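Conserved domain protein (PDB 3PNN) probably transfers a sugar from an activated donor to form a glycosidic linkage, as a cytoplasmic glycosyltransferase with a Rossmann-like alpha/beta/alpha fold. Local coordinates at residues F247-P250 with F251-D255. Residues are numbered along the deposited sequence; the frame is centred on the assembly and turned at random.
Sequences FFIP and FVVND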
loop_
_atom_site.group_PDB
_atom_site.type_symbol
_atom_site.label_atom_id
_atom_site.label_comp_id
_atom_site.label_asym_id
_atom_site.label_seq_id
_atom_site.Cartn_x
_atom_site.Cartn_y
_atom_site.Cartn_z
ATOM N N PHE A 247 13.727 -0.406 -3.727
ATOM C CA PHE A 247 12.984 -0.121 -4.954
ATOM C C PHE A 247 11.528 0.088 -4.574
ATOM O O PHE A 247 10.808 -0.881 -4.307
ATOM C CB PHE A 247 13.146 -1.327 -5.889
ATOM C CG PHE A 247 12.575 -1.140 -7.270
ATOM C CD1 PHE A 247 13.023 -0.121 -8.096
ATOM C CD2 PHE A 247 11.634 -2.036 -7.765
ATOM C CE1 PHE A 247 12.515 0.034 -9.385
ATOM C CE2 PHE A 247 11.123 -1.891 -9.057
ATOM C CZ PHE A 247 11.561 -0.855 -9.864
ATOM N N PHE A 248 11.106 1.355 -4.533
ATOM C CA PHE A 248 9.811 1.764 -3.968
ATOM C C PHE A 248 8.779 2.107 -5.033
ATOM O O PHE A 248 9.129 2.632 -6.087
ATOM C CB PHE A 248 9.986 3.020 -3.110
ATOM C CG PHE A 248 10.744 2.794 -1.838
ATOM C CD1 PHE A 248 10.229 1.976 -0.847
ATOM C CD2 PHE A 248 11.954 3.428 -1.620
ATOM C CE1 PHE A 248 10.920 1.773 0.333
ATOM C CE2 PHE A 248 12.652 3.232 -0.441
ATOM C CZ PHE A 248 12.131 2.404 0.536
ATOM N N ILE A 249 7.502 1.876 -4.728
ATOM C CA ILE A 249 6.440 2.188 -5.684
ATOM C C ILE A 249 6.403 3.670 -6.137
ATOM O O ILE A 249 6.361 3.954 -7.347
ATOM C CB ILE A 249 5.072 1.762 -5.143
ATOM C CG1 ILE A 249 5.035 0.243 -4.941
ATOM C CG2 ILE A 249 3.953 2.234 -6.073
ATOM C CD1 ILE A 249 3.802 -0.221 -4.160
ATOM N N PRO A 250 6.411 4.619 -5.177
ATOM C CA PRO A 250 6.374 6.046 -5.543
ATOM C C PRO A 250 7.491 6.439 -6.501
ATOM O O PRO A 250 7.274 7.272 -7.389
ATOM C CB PRO A 250 6.591 6.769 -4.208
ATOM C CG PRO A 250 6.252 5.790 -3.163
ATOM C CD PRO A 250 6.503 4.421 -3.718
ATOM N N PHE A 251 8.678 5.864 -6.323
ATOM C CA PHE A 251 9.791 6.162 -7.213
ATOM C C PHE A 251 9.490 5.781 -8.661
ATOM O O PHE A 251 9.717 6.567 -9.590
ATOM C CB PHE A 251 11.082 5.469 -6.762
ATOM C CG PHE A 251 12.181 5.527 -7.794
ATOM C CD1 PHE A 251 13.064 6.591 -7.827
ATOM C CD2 PHE A 251 12.314 4.524 -8.745
ATOM C CE1 PHE A 251 14.065 6.653 -8.783
ATOM C CE2 PHE A 251 13.304 4.578 -9.703
ATOM C CZ PHE A 251 14.183 5.643 -9.724
ATOM N N VAL A 252 9.008 4.558 -8.846
ATOM C CA VAL A 252 8.633 4.058 -10.163
ATOM C C VAL A 252 7.490 4.869 -10.768
ATOM O O VAL A 252 7.552 5.268 -11.924
ATOM C CB VAL A 252 8.187 2.574 -10.074
ATOM C CG1 VAL A 252 7.550 2.133 -11.383
ATOM C CG2 VAL A 252 9.383 1.707 -9.709
ATOM N N VAL A 253 6.436 5.089 -9.987
ATOM C CA VAL A 253 5.288 5.857 -10.466
ATOM C C VAL A 253 5.738 7.259 -10.876
ATOM O O VAL A 253 5.354 7.772 -11.927
ATOM C CB VAL A 253 4.177 5.946 -9.405
ATOM C CG1 VAL A 253 3.148 7.012 -9.783
ATOM C CG2 VAL A 253 3.497 4.575 -9.228
ATOM N N ASN A 254 6.571 7.870 -10.048
ATOM C CA ASN A 254 7.080 9.203 -10.359
ATOM C C ASN A 254 7.840 9.222 -11.692
ATOM O O ASN A 254 7.697 10.149 -12.510
ATOM C CB ASN A 254 7.955 9.699 -9.204
ATOM C CG ASN A 254 8.318 11.168 -9.331
ATOM O OD1 ASN A 254 7.463 12.048 -9.200
ATOM N ND2 ASN A 254 9.592 11.440 -9.570
ATOM N N ASP A 255 8.631 8.183 -11.933
ATOM C CA ASP A 255 9.412 8.122 -13.158
ATOM C C ASP A 255 8.513 7.995 -14.378
ATOM O O ASP A 255 8.752 8.630 -15.403
ATOM C CB ASP A 255 10.389 6.948 -13.117
ATOM C CG ASP A 255 11.335 6.948 -14.316
ATOM O OD1 ASP A 255 12.428 7.538 -14.207
ATOM O OD2 ASP A 255 10.977 6.377 -15.371
#
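V253 N bonds to I249 O at 2.9 Å, and this bond belongs to the N-terminal first turn of helix 249-259. N254 N follows with a bond of 2.8 Å to P250 O. F248 holds the N-cap position, its O taking a weak, long bond from V252 N at 3.4 Å. P250 sits in the first turn, where its nitrogen, with no hydrogen to give, costs the helix no bond. Just before the cap, F247 lies in the loop and reaches forward to the helix, past the N-cap: with CG anti to the backbone N (chi1 -173°), its ring brings CZ to 3.4 Å from V252 CG2, meeting that methyl obliquely. The ring also meets F232 and F235 of helix 223-239, and V252 touches Y224 and L231 there, so this buried side packs the helix start on helix 223-239. I249 and V253, one turn apart, meet through their methyls, with 4.0 Å between I249 CG2 and V253 CG2, and both pack on W218 and F220 of strand 217-220. F251 CB lies 3.5 Å from F248 O. The polar end of N254 is held through OD1 by V182 N; nearer the backbone, N254 CB lies 3.1 Å from P250 O.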